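Local atomic coordinates of clan CA, family C40, NlpC/P60 superfamily cysteine peptidase (Trichomonas vaginalis, PDB entry 6BIO), a protein that probably hydrolyses bacterial peptidoglycan as a cysteine peptidase of the NlpC/P60 type, one of the peptidoglycan hydrolases this protozoan parasite acquired laterally. Residues A[95-98]-A[103-106]; A[145-150]-A[155-160]; A[196-201]-A[205-210]; A[247-252]-A[258-263]. One frame throughout, in Å; residues are numbered along the deposited sequence.

How the interactions relate
Along the chain the four contacts follow one another without interleaving, each closing before the next opens. Interaction 1 belongs to the hairpin of strands 93-96 and 105-109 in the bacterial SH3 domain; interaction 2 fastens the loop after strand 133-138 to helix 154-163. Interactions 3 and 4 both lie within the NlpC/P60 range and reach the same six-stranded sheet, at its strand 209-210 and its strands 246-251 and 256-261, with centres about 18 Å apart. The centres of interactions 1 and 4 are about 47 Å apart, on opposite sides of the chain's centre. Interaction 2 lies between the SH3 hairpin and the peptidase contacts along the chain, its centre about 28 Å from that of interaction 1.

Interaction 1: A[95-98]-A[103-106]; sequences IYSE and GTIV
Tyr96 and Ile105 face each other as an antiparallel non-hydrogen-bonded pair in a beta hairpin of the bacterial SH3 domain, formed by strands 93-96 and 105-109. Their side chains leave the same face of the sheet and run side by side, the phenol's CE1 lying 3.9 Å from CG1 of Ile105. Tyr96 has CG anti to its own carbonyl carbon (chi1 -69°), and the ring thereby presents an edge to the carbonyl oxygen of Thr104, near the ring plane. That same oxygen receives the amide N of Ser97 at 2.8 Å and draws close to CA of Tyr96 in a CA-H...O contact, so one carbonyl serves two successive residues across the hairpin. On the other side of the pair, Val106 N donates to Ile95 O at 2.7 Å. Here the branch of Ile95 that does the touching is the methyl CG2, against CB of Val106 at 3.8 Å. Beyond the hairpin, Ile95 packs on Ile128 and Tyr130 of strand 125-130, while Tyr96 rests on Phe125. Toward the turn, Gly103 has no side chain, and its CA comes within 3.4 Å of Ser97 OG. The torsion of Ser97 (chi1 59°) holds this hydroxyl between its backbone N and carbonyl carbon, toward segment 103-106, where OG accepts the backbone N-H of Thr104 at 3.0 Å.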
loop_
_atom_site.group_PDB
_atom_site.type_symbol
_atom_site.label_atom_id
_atom_site.label_comp_id
_atom_site.label_asym_id
_atom_site.label_seq_id
_atom_site.Cartn_x
_atom_site.Cartn_y
_atom_site.Cartn_z
ATOM N N ILE A 95 11.356 13.721 19.391
ATOM C CA ILE A 95 11.957 13.079 18.229
ATOM C C ILE A 95 13.037 12.131 18.753
ATOM O O ILE A 95 13.957 12.571 19.455
ATOM C CB ILE A 95 12.543 14.119 17.246
ATOM C CG1 ILE A 95 11.446 14.961 16.636
ATOM C CG2 ILE A 95 13.345 13.382 16.145
ATOM C CD1 ILE A 95 11.949 16.141 15.851
ATOM N N TYR A 96 12.926 10.843 18.416
ATOM C CA TYR A 96 13.860 9.814 18.864
ATOM C C TYR A 96 14.798 9.399 17.735
ATOM O O TYR A 96 14.494 9.557 16.548
ATOM C CB TYR A 96 13.093 8.589 19.374
ATOM C CG TYR A 96 12.366 8.835 20.652
ATOM C CD1 TYR A 96 13.062 8.969 21.837
ATOM C CD2 TYR A 96 11.005 8.981 20.661
ATOM C CE1 TYR A 96 12.412 9.186 23.004
ATOM C CE2 TYR A 96 10.314 9.167 21.824
ATOM C CZ TYR A 96 11.035 9.304 23.007
ATOM O OH TYR A 96 10.402 9.494 24.219
ATOM N N SER A 97 15.924 8.799 18.104
ATOM C CA SER A 97 16.932 8.375 17.146
ATOM C C SER A 97 16.461 7.214 16.266
ATOM O O SER A 97 17.022 7.021 15.190
ATOM C CB SER A 97 18.227 7.964 17.841
ATOM O OG SER A 97 17.967 6.902 18.733
ATOM N N GLU A 98 15.484 6.445 16.730
ATOM C CA GLU A 98 14.987 5.265 16.038
ATOM C C GLU A 98 13.551 5.020 16.480
ATOM O O GLU A 98 13.129 5.483 17.553
ATOM C CB GLU A 98 15.842 4.026 16.324
ATOM C CG GLU A 98 15.908 3.671 17.816
ATOM C CD GLU A 98 16.752 2.448 18.093
ATOM O OE1 GLU A 98 17.872 2.329 17.549
ATOM O OE2 GLU A 98 16.307 1.593 18.863
ATOM N N GLY A 103 15.206 4.598 21.911
ATOM C CA GLY A 103 15.978 5.586 21.177
ATOM C C GLY A 103 16.418 6.724 22.074
ATOM O O GLY A 103 15.763 7.072 23.044
ATOM N N THR A 104 17.518 7.354 21.694
ATOM C CA THR A 104 17.924 8.589 22.362
ATOM C C THR A 104 17.050 9.734 21.848
ATOM O O THR A 104 16.396 9.645 20.779
ATOM C CB THR A 104 19.418 8.868 22.172
ATOM O OG1 THR A 104 19.743 8.880 20.774
ATOM C CG2 THR A 104 20.280 7.800 22.917
ATOM N N ILE A 105 17.048 10.830 22.594
ATOM C CA ILE A 105 16.263 12.000 22.260
ATOM C C ILE A 105 17.076 12.893 21.333
ATOM O O ILE A 105 18.142 13.408 21.700
ATOM C CB ILE A 105 15.814 12.755 23.515
ATOM C CG1 ILE A 105 14.873 11.902 24.354
ATOM C CG2 ILE A 105 15.072 14.034 23.113
ATOM C CD1 ILE A 105 14.601 12.493 25.696
ATOM N N VAL A 106 16.545 13.142 20.146
ATOM C CA VAL A 106 17.159 14.079 19.225
ATOM C C VAL A 106 16.733 15.487 19.580
ATOM O O VAL A 106 17.559 16.410 19.677
ATOM C CB VAL A 106 16.785 13.726 17.766
ATOM C CG1 VAL A 106 17.363 14.764 16.802
ATOM C CG2 VAL A 106 17.247 12.339 17.435
#

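Interaction 2: A[145-150]-A[155-160]; sequences KWKQID and GERAAN
Arg157 reaches from helix 154-163 to the backbone of the loop at Gln148, and this one side chain carries the close-fitting half of the contact. With CG beside the backbone N (chi1 -62°) and the chain extended from CG to NE, the arginine spans the gap and sets its guanidinium edge against loop carbonyls. NE donates to Gln148 O at 2.7 Å, though the oxygen is tilted out of the guanidinium plane; NH1 makes a weak bond to Ile149 O at 3.3 Å. Lys147 lies across the arginine, CD to CD 3.9 Å, with its CE over one guanidinium face. The two cationic ends, Lys147 NZ and Arg157 NH2, are 4.3 Å apart, a closeness that the carboxylate of Asp154, salt-bridged through OD1 to both, probably offsets. The other half is looser and runs through water. Gln148 OE1 and Asn160 ND2 stand 3.5 Å apart at an angle too poor for a bond, their amide planes inclined by 25°. Beside them a water bridges the two, donating to Gln148 OE1 and to Arg157 O and accepting from Asn160 ND2. Both Gln148 and Arg157 have a second deposited conformer, which makes these details those of one state. Meanwhile Ala158 and Ala159 turn to Met240 and Val242 of strand 237-243. The arrangement is that of a connecting loop folded back and tied through its carbonyls to one arginine in the first turns of the helix it leads into, with a water bridge alongside.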
loop_
_atom_site.group_PDB
_atom_site.type_symbol
_atom_site.label_atom_id
_atom_site.label_comp_id
_atom_site.label_asym_id
_atom_site.label_seq_id
_atom_site.Cartn_x
_atom_site.Cartn_y
_atom_site.Cartn_z
ATOM N N LYS A 145 -2.413 11.982 8.763
ATOM C CA LYS A 145 -2.602 10.533 8.830
ATOM C C LYS A 145 -2.373 9.944 7.436
ATOM O O LYS A 145 -2.994 10.388 6.464
ATOM C CB LYS A 145 -4.014 10.201 9.310
ATOM C CG LYS A 145 -4.379 10.754 10.636
ATOM C CD LYS A 145 -3.802 9.926 11.733
ATOM C CE LYS A 145 -4.184 10.516 13.092
ATOM N NZ LYS A 145 -3.358 11.706 13.377
ATOM N N TRP A 146 -1.462 8.980 7.333
ATOM C CA TRP A 146 -1.154 8.409 6.024
ATOM C C TRP A 146 -2.208 7.416 5.568
ATOM O O TRP A 146 -2.318 7.149 4.373
ATOM C CB TRP A 146 0.248 7.793 6.040
ATOM C CG TRP A 146 0.390 6.559 6.849
ATOM C CD1 TRP A 146 0.671 6.430 8.199
ATOM C CD2 TRP A 146 0.206 5.238 6.352
ATOM N NE1 TRP A 146 0.665 5.105 8.542
ATOM C CE2 TRP A 146 0.402 4.356 7.423
ATOM C CE3 TRP A 146 -0.049 4.703 5.077
ATOM C CZ2 TRP A 146 0.327 2.973 7.254
ATOM C CZ3 TRP A 146 -0.118 3.347 4.934
ATOM C CH2 TRP A 146 0.063 2.508 5.998
ATOM N N LYS A 147 -2.997 6.886 6.491
ATOM C CA LYS A 147 -4.142 6.053 6.167
ATOM C C LYS A 147 -5.287 6.429 7.101
ATOM O O LYS A 147 -5.101 7.140 8.099
ATOM C CB LYS A 147 -3.822 4.548 6.241
ATOM C CG LYS A 147 -3.513 4.030 7.631
ATOM C CD LYS A 147 -3.320 2.524 7.614
ATOM C CE LYS A 147 -2.904 1.987 8.969
ATOM N NZ LYS A 147 -2.542 0.564 8.891
ATOM N N GLN A 148 -6.492 5.991 6.760
ATOM C CA GLN A 148 -7.671 6.228 7.595
ATOM C C GLN A 148 -7.440 5.782 9.028
ATOM O O GLN A 148 -6.894 4.698 9.279
ATOM C CB GLN A 148 -8.838 5.384 7.087
ATOM C CG GLN A 148 -9.816 6.065 6.218
ATOM C CD GLN A 148 -11.065 5.196 6.009
ATOM O OE1 GLN A 148 -10.994 3.957 5.751
ATOM N NE2 GLN A 148 -12.225 5.825 6.159
ATOM N N ILE A 149 -7.917 6.581 9.973
ATOM C CA ILE A 149 -8.007 6.104 11.347
ATOM C C ILE A 149 -9.247 5.232 11.521
ATOM O O ILE A 149 -9.198 4.233 12.246
ATOM C CB ILE A 149 -7.963 7.283 12.331
ATOM C CG1 ILE A 149 -6.551 7.881 12.359
ATOM C CG2 ILE A 149 -8.367 6.854 13.731
ATOM C CD1 ILE A 149 -5.432 6.888 12.811
ATOM N N ASP A 150 -10.340 5.557 10.828
ATOM C CA ASP A 150 -11.580 4.788 10.908
ATOM C C ASP A 150 -11.352 3.341 10.464
ATOM O O ASP A 150 -10.535 3.055 9.582
ATOM C CB ASP A 150 -12.616 5.392 9.957
ATOM C CG ASP A 150 -13.232 6.692 10.472
ATOM O OD1 ASP A 150 -13.122 7.006 11.683
ATOM O OD2 ASP A 150 -13.845 7.401 9.625
ATOM N N GLY A 155 -8.420 -4.367 6.469
ATOM C CA GLY A 155 -9.423 -4.854 5.512
ATOM C C GLY A 155 -10.569 -3.879 5.293
ATOM O O GLY A 155 -10.978 -3.611 4.141
ATOM N N GLU A 156 -11.098 -3.325 6.393
ATOM C CA GLU A 156 -12.116 -2.301 6.271
ATOM C C GLU A 156 -11.553 -1.090 5.557
ATOM O O GLU A 156 -12.249 -0.455 4.764
ATOM C CB GLU A 156 -12.661 -1.931 7.662
ATOM C CG GLU A 156 -13.415 -3.129 8.282
ATOM C CD GLU A 156 -14.119 -2.851 9.573
ATOM O OE1 GLU A 156 -14.133 -1.681 10.032
ATOM O OE2 GLU A 156 -14.738 -3.835 10.086
ATOM N N ARG A 157 -10.289 -0.745 5.799
ATOM C CA ARG A 157 -9.720 0.405 5.101
ATOM C C ARG A 157 -9.608 0.129 3.604
ATOM O O ARG A 157 -9.817 1.026 2.777
ATOM C CB ARG A 157 -8.359 0.762 5.706
ATOM C CG ARG A 157 -8.427 1.170 7.148
ATOM C CD ARG A 157 -7.070 1.633 7.704
ATOM N NE ARG A 157 -7.220 2.031 9.096
ATOM C CZ ARG A 157 -7.064 1.227 10.142
ATOM N NH1 ARG A 157 -7.264 1.697 11.372
ATOM N NH2 ARG A 157 -6.653 -0.021 9.981
ATOM N N ALA A 158 -9.247 -1.099 3.233
ATOM C CA ALA A 158 -9.148 -1.445 1.820
ATOM C C ALA A 158 -10.510 -1.359 1.146
ATOM O O ALA A 158 -10.617 -0.865 0.015
ATOM C CB ALA A 158 -8.564 -2.837 1.681
ATOM N N ALA A 159 -11.563 -1.813 1.833
ATOM C CA ALA A 159 -12.919 -1.733 1.304
ATOM C C ALA A 159 -13.324 -0.283 1.095
ATOM O O ALA A 159 -13.935 0.056 0.075
ATOM C CB ALA A 159 -13.886 -2.425 2.261
ATOM N N ASN A 160 -12.999 0.603 2.046
ATOM C CA ASN A 160 -13.267 2.024 1.813
ATOM C C ASN A 160 -12.520 2.518 0.569
ATOM O O ASN A 160 -13.082 3.252 -0.259
ATOM C CB ASN A 160 -12.904 2.872 3.026
ATOM C CG ASN A 160 -13.018 4.380 2.703
ATOM O OD1 ASN A 160 -14.123 4.942 2.569
ATOM N ND2 ASN A 160 -11.878 5.039 2.569
HETATM O O HOH W 1 -9.355 3.709 3.614
#

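Interaction 3: A[196-201]-A[205-210]; sequences FMHRTA and DLHGQL
The short helix 201-204, which begins at Ala201, joins the two arms of this contact, a loop-helix-loop connection in the NlpC/P60 fold in which Ala201 meets Asp205 and His198 meets His207. At the helix, Asp205 N donates to Ala201 O at 3.0 Å, an i to i+4 bond that spans the helical turn, and CB of Asp205 lies 3.4 Å from the same oxygen. Farther out, the imidazoles approach through His198 CD2 and His207 CD2, 4.0 Å apart. The ring planes of His198 and His207 are inclined by 44°, an oblique meeting. In both, CG is turned away from the residue's own C=O (chi1 -76° for His198), which lets the two CD2 atoms meet. A face of the His198 ring is covered from within its own segment by Phe196 CE2, 3.6 Å above the plane, and Tyr46 of strand 46-49 also meets this ring. The carboxylate of Asp205 leads away from the loop, its OD1 held by the hydroxyls of Thr224, Ser270 and Thr271. The connection is thus pinned to strands 222-225 and 269-274 through Asp205, and Met197 packs on Met186 and Tyr190 of helix 182-191.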
loop_
_atom_site.group_PDB
_atom_site.type_symbol
_atom_site.label_atom_id
_atom_site.label_comp_id
_atom_site.label_asym_id
_atom_site.label_seq_id
_atom_site.Cartn_x
_atom_site.Cartn_y
_atom_site.Cartn_z
ATOM N N PHE A 196 1.940 -4.803 -0.213
ATOM C CA PHE A 196 2.148 -5.249 -1.585
ATOM C C PHE A 196 1.310 -6.457 -1.929
ATOM O O PHE A 196 1.301 -7.461 -1.209
ATOM C CB PHE A 196 3.604 -5.639 -1.784
ATOM C CG PHE A 196 3.919 -5.991 -3.207
ATOM C CD1 PHE A 196 4.117 -5.010 -4.156
ATOM C CD2 PHE A 196 4.010 -7.321 -3.610
ATOM C CE1 PHE A 196 4.395 -5.324 -5.467
ATOM C CE2 PHE A 196 4.272 -7.631 -4.939
ATOM C CZ PHE A 196 4.469 -6.621 -5.866
ATOM N N MET A 197 0.679 -6.397 -3.075
ATOM C CA MET A 197 0.258 -7.612 -3.756
ATOM C C MET A 197 0.717 -7.483 -5.188
ATOM O O MET A 197 0.956 -6.377 -5.670
ATOM C CB MET A 197 -1.212 -7.925 -3.700
ATOM C CG MET A 197 -2.078 -6.910 -4.342
ATOM S SD MET A 197 -3.873 -7.363 -4.481
ATOM C CE MET A 197 -4.301 -7.481 -2.790
ATOM N N HIS A 198 0.788 -8.626 -5.884
ATOM C CA HIS A 198 1.175 -8.645 -7.280
ATOM C C HIS A 198 0.069 -8.061 -8.143
ATOM O O HIS A 198 -1.035 -7.753 -7.682
ATOM C CB HIS A 198 1.555 -10.071 -7.696
ATOM C CG HIS A 198 2.905 -10.474 -7.192
ATOM N ND1 HIS A 198 4.078 -10.012 -7.755
ATOM C CD2 HIS A 198 3.270 -11.240 -6.129
ATOM C CE1 HIS A 198 5.102 -10.496 -7.083
ATOM N NE2 HIS A 198 4.646 -11.247 -6.099
ATOM N N ARG A 199 0.395 -7.865 -9.406
ATOM C CA ARG A 199 -0.435 -7.059 -10.289
ATOM C C ARG A 199 -1.581 -7.806 -10.947
ATOM O O ARG A 199 -2.612 -7.169 -11.225
ATOM C CB ARG A 199 0.454 -6.407 -11.348
ATOM C CG ARG A 199 -0.250 -5.616 -12.436
ATOM C CD ARG A 199 -1.075 -4.463 -11.875
ATOM N NE ARG A 199 -1.724 -3.674 -12.926
ATOM C CZ ARG A 199 -2.868 -3.996 -13.501
ATOM N NH1 ARG A 199 -3.437 -5.158 -13.244
ATOM N NH2 ARG A 199 -3.363 -3.180 -14.402
ATOM N N THR A 200 -1.436 -9.086 -11.253
ATOM C CA THR A 200 -2.441 -9.799 -12.038
ATOM C C THR A 200 -3.223 -10.771 -11.145
ATOM O O THR A 200 -2.705 -11.309 -10.148
ATOM C CB THR A 200 -1.803 -10.501 -13.237
ATOM O OG1 THR A 200 -0.841 -11.445 -12.790
ATOM C CG2 THR A 200 -1.114 -9.515 -14.123
ATOM N N ALA A 201 -4.460 -11.051 -11.566
ATOM C CA ALA A 201 -5.354 -11.848 -10.753
ATOM C C ALA A 201 -4.785 -13.234 -10.523
ATOM O O ALA A 201 -4.929 -13.788 -9.444
ATOM C CB ALA A 201 -6.733 -11.968 -11.404
ATOM N N ASP A 205 -4.041 -14.586 -6.692
ATOM C CA ASP A 205 -4.642 -15.860 -6.274
ATOM C C ASP A 205 -3.713 -16.733 -5.460
ATOM O O ASP A 205 -4.185 -17.697 -4.847
ATOM C CB ASP A 205 -5.036 -16.624 -7.542
ATOM C CG ASP A 205 -5.718 -17.965 -7.274
ATOM O OD1 ASP A 205 -6.856 -17.952 -6.748
ATOM O OD2 ASP A 205 -5.101 -18.985 -7.686
ATOM N N LEU A 206 -2.403 -16.483 -5.500
ATOM C CA LEU A 206 -1.394 -17.409 -4.979
ATOM C C LEU A 206 -0.788 -16.946 -3.675
ATOM O O LEU A 206 0.080 -17.644 -3.124
ATOM C CB LEU A 206 -0.273 -17.617 -6.005
ATOM C CG LEU A 206 -0.697 -18.113 -7.383
ATOM C CD1 LEU A 206 0.507 -18.217 -8.260
ATOM C CD2 LEU A 206 -1.405 -19.471 -7.278
ATOM N N HIS A 207 -1.196 -15.772 -3.178
ATOM C CA HIS A 207 -0.587 -15.186 -1.979
ATOM C C HIS A 207 -1.673 -14.627 -1.086
ATOM O O HIS A 207 -2.838 -14.587 -1.446
ATOM C CB HIS A 207 0.471 -14.125 -2.344
ATOM C CG HIS A 207 1.512 -14.648 -3.281
ATOM N ND1 HIS A 207 2.571 -15.429 -2.857
ATOM C CD2 HIS A 207 1.627 -14.554 -4.627
ATOM C CE1 HIS A 207 3.294 -15.782 -3.908
ATOM N NE2 HIS A 207 2.745 -15.256 -4.993
ATOM N N GLY A 208 -1.261 -14.108 0.061
ATOM C CA GLY A 208 -2.178 -13.718 1.103
ATOM C C GLY A 208 -2.668 -14.920 1.882
ATOM O O GLY A 208 -2.551 -16.064 1.458
ATOM N N GLN A 209 -3.286 -14.647 3.018
ATOM C CA GLN A 209 -3.787 -15.723 3.853
ATOM C C GLN A 209 -5.003 -16.338 3.170
ATOM O O GLN A 209 -5.935 -15.645 2.771
ATOM C CB GLN A 209 -4.169 -15.152 5.226
ATOM C CG GLN A 209 -4.800 -16.151 6.215
ATOM C CD GLN A 209 -5.385 -15.425 7.430
ATOM O OE1 GLN A 209 -5.172 -14.219 7.621
ATOM N NE2 GLN A 209 -6.145 -16.147 8.232
ATOM N N LEU A 210 -5.033 -17.651 3.078
ATOM C CA LEU A 210 -6.128 -18.348 2.416
ATOM C C LEU A 210 -7.318 -18.482 3.355
ATOM O O LEU A 210 -7.190 -19.032 4.450
ATOM C CB LEU A 210 -5.642 -19.729 1.984
ATOM C CG LEU A 210 -6.607 -20.588 1.174
ATOM C CD1 LEU A 210 -6.960 -19.902 -0.120
ATOM C CD2 LEU A 210 -6.016 -21.971 0.890
#

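Interaction 4: A[247-252]-A[258-263]; sequences FIHAST and KYQDFY
Phe247 and Gln260, then His249 and Lys258, form the two hydrogen-bonded pairs of an antiparallel hairpin at the edge of the six-stranded sheet. Each pair exchanges two backbone bonds, among them Phe247 N to Gln260 O at 2.9 Å and Lys258 N to His249 O at 2.9 Å. On the face carrying these four residues, CB of Gln260 sits over the Phe247 ring, 3.8 Å from its centroid and 15° off the normal, a CH-pi contact. Gln260 has two deposited conformers, so the position of its amide should be read with caution. Phe247 and His249 share a first torsion near +60° (chi1 66° and 63°), and their rings are brought together as neighbours on one strand: Phe247 CE1 stands 3.5 Å above one face of the imidazole. Ser251 CB is 3.6 Å above the opposite face, and Lys258 O lies at the edge, in the ring plane. On the reverse face Ile248 lays CD1 over the Tyr259 ring, 4.1 Å from its centroid. Outside the hairpin, Ile248 and Tyr259 pack on Lys163 of helix 154-163 and on Leu166, while Phe247 meets Phe225 and Tyr265. His249 ND1 is hydrogen-bonded to His237 NE2, whereas His249 NE2 is buried by the contact with no partner in the model. Two clamped faces and a single polar link probably hold the imidazole's tilt with ND1 toward His237, an arrangement consistent with His237 as the family's triad histidine and His249 as its polar third member.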
loop_
_atom_site.group_PDB
_atom_site.type_symbol
_atom_site.label_atom_id
_atom_site.label_comp_id
_atom_site.label_asym_id
_atom_site.label_seq_id
_atom_site.Cartn_x
_atom_site.Cartn_y
_atom_site.Cartn_z
ATOM N N PHE A 247 -19.241 -7.560 -3.385
ATOM C CA PHE A 247 -17.874 -7.172 -3.675
ATOM C C PHE A 247 -17.866 -6.036 -4.674
ATOM O O PHE A 247 -18.861 -5.744 -5.324
ATOM C CB PHE A 247 -17.017 -8.350 -4.137
ATOM C CG PHE A 247 -17.388 -8.993 -5.497
ATOM C CD1 PHE A 247 -16.779 -8.540 -6.667
ATOM C CD2 PHE A 247 -18.148 -10.169 -5.576
ATOM C CE1 PHE A 247 -17.011 -9.170 -7.890
ATOM C CE2 PHE A 247 -18.368 -10.788 -6.774
ATOM C CZ PHE A 247 -17.802 -10.281 -7.944
ATOM N N ILE A 248 -16.736 -5.344 -4.727
ATOM C CA ILE A 248 -16.499 -4.312 -5.729
ATOM C C ILE A 248 -15.419 -4.787 -6.697
ATOM O O ILE A 248 -14.431 -5.421 -6.301
ATOM C CB ILE A 248 -16.134 -2.974 -5.065
ATOM C CG1 ILE A 248 -17.388 -2.357 -4.445
ATOM C CG2 ILE A 248 -15.492 -2.021 -6.095
ATOM C CD1 ILE A 248 -17.148 -1.111 -3.614
ATOM N N HIS A 249 -15.630 -4.535 -7.981
ATOM C CA HIS A 249 -14.667 -4.914 -9.001
ATOM C C HIS A 249 -14.715 -3.952 -10.183
ATOM O O HIS A 249 -15.697 -3.230 -10.391
ATOM C CB HIS A 249 -14.887 -6.353 -9.509
ATOM C CG HIS A 249 -16.199 -6.618 -10.203
ATOM N ND1 HIS A 249 -16.338 -7.679 -11.070
ATOM C CD2 HIS A 249 -17.430 -6.058 -10.101
ATOM C CE1 HIS A 249 -17.582 -7.728 -11.527
ATOM N NE2 HIS A 249 -18.273 -6.762 -10.945
ATOM N N ALA A 250 -13.623 -3.931 -10.940
ATOM C CA ALA A 250 -13.619 -3.290 -12.241
ATOM C C ALA A 250 -14.027 -4.351 -13.247
ATOM O O ALA A 250 -13.361 -5.397 -13.345
ATOM C CB ALA A 250 -12.242 -2.731 -12.572
ATOM N N SER A 251 -15.100 -4.093 -13.972
ATOM C CA SER A 251 -15.674 -5.099 -14.841
ATOM C C SER A 251 -15.864 -4.569 -16.244
ATOM O O SER A 251 -16.233 -3.415 -16.430
ATOM C CB SER A 251 -17.043 -5.470 -14.315
ATOM O OG SER A 251 -17.675 -6.440 -15.127
ATOM N N THR A 252 -15.659 -5.435 -17.236
ATOM C CA THR A 252 -15.992 -5.052 -18.601
ATOM C C THR A 252 -17.490 -5.013 -18.820
ATOM O O THR A 252 -17.936 -4.366 -19.772
ATOM C CB THR A 252 -15.341 -5.986 -19.622
ATOM O OG1 THR A 252 -15.703 -7.343 -19.342
ATOM C CG2 THR A 252 -13.868 -5.803 -19.629
ATOM N N LYS A 258 -17.703 -1.132 -9.944
ATOM C CA LYS A 258 -19.059 -1.254 -9.442
ATOM C C LYS A 258 -19.190 -2.365 -8.412
ATOM O O LYS A 258 -18.323 -3.248 -8.278
ATOM C CB LYS A 258 -20.042 -1.538 -10.574
ATOM C CG LYS A 258 -19.791 -2.833 -11.313
ATOM C CD LYS A 258 -20.846 -3.045 -12.401
ATOM C CE LYS A 258 -20.468 -4.083 -13.313
ATOM N NZ LYS A 258 -21.680 -4.545 -14.090
ATOM N N TYR A 259 -20.305 -2.300 -7.684
ATOM C CA TYR A 259 -20.714 -3.390 -6.816
ATOM C C TYR A 259 -21.193 -4.592 -7.619
ATOM O O TYR A 259 -21.727 -4.474 -8.735
ATOM C CB TYR A 259 -21.869 -2.945 -5.931
ATOM C CG TYR A 259 -21.520 -1.999 -4.792
ATOM C CD1 TYR A 259 -21.082 -2.481 -3.568
ATOM C CD2 TYR A 259 -21.672 -0.623 -4.931
ATOM C CE1 TYR A 259 -20.801 -1.627 -2.535
ATOM C CE2 TYR A 259 -21.374 0.237 -3.886
ATOM C CZ TYR A 259 -20.964 -0.281 -2.697
ATOM O OH TYR A 259 -20.647 0.585 -1.683
ATOM N N GLN A 260 -21.073 -5.752 -6.982
ATOM C CA GLN A 260 -21.604 -7.010 -7.501
ATOM C C GLN A 260 -22.053 -7.870 -6.338
ATOM O O GLN A 260 -21.342 -8.029 -5.346
ATOM C CB GLN A 260 -20.560 -7.833 -8.270
ATOM C CG GLN A 260 -21.007 -9.298 -8.566
ATOM C CD GLN A 260 -22.189 -9.386 -9.555
ATOM O OE1 GLN A 260 -22.187 -8.674 -10.562
ATOM N NE2 GLN A 260 -23.187 -10.284 -9.286
ATOM N N ASP A 261 -23.217 -8.490 -6.483
ATOM C CA ASP A 261 -23.708 -9.420 -5.487
ATOM C C ASP A 261 -22.913 -10.709 -5.569
ATOM O O ASP A 261 -22.884 -11.355 -6.622
ATOM C CB ASP A 261 -25.188 -9.692 -5.754
ATOM C CG ASP A 261 -25.812 -10.582 -4.708
ATOM O OD1 ASP A 261 -25.515 -11.775 -4.741
ATOM O OD2 ASP A 261 -26.606 -10.084 -3.863
ATOM N N PHE A 262 -22.263 -11.082 -4.466
ATOM C CA PHE A 262 -21.310 -12.188 -4.495
ATOM C C PHE A 262 -22.013 -13.510 -4.835
ATOM O O PHE A 262 -21.567 -14.267 -5.716
ATOM C CB PHE A 262 -20.628 -12.251 -3.116
ATOM C CG PHE A 262 -19.513 -13.268 -2.976
ATOM C CD1 PHE A 262 -18.869 -13.870 -4.069
ATOM C CD2 PHE A 262 -19.095 -13.622 -1.683
ATOM C CE1 PHE A 262 -17.824 -14.812 -3.849
ATOM C CE2 PHE A 262 -18.069 -14.542 -1.461
ATOM C CZ PHE A 262 -17.437 -15.152 -2.544
ATOM N N TYR A 263 -23.120 -13.804 -4.149
ATOM C CA TYR A 263 -23.764 -15.101 -4.321
ATOM C C TYR A 263 -24.351 -15.268 -5.718
ATOM O O TYR A 263 -24.361 -16.378 -6.242
ATOM C CB TYR A 263 -24.844 -15.274 -3.256
ATOM C CG TYR A 263 -25.604 -16.572 -3.348
ATOM C CD1 TYR A 263 -25.030 -17.756 -2.904
ATOM C CD2 TYR A 263 -26.908 -16.621 -3.874
ATOM C CE1 TYR A 263 -25.723 -18.956 -2.983
ATOM C CE2 TYR A 263 -27.599 -17.802 -3.957
ATOM C CZ TYR A 263 -26.999 -18.977 -3.508
ATOM O OH TYR A 263 -27.669 -20.186 -3.578
#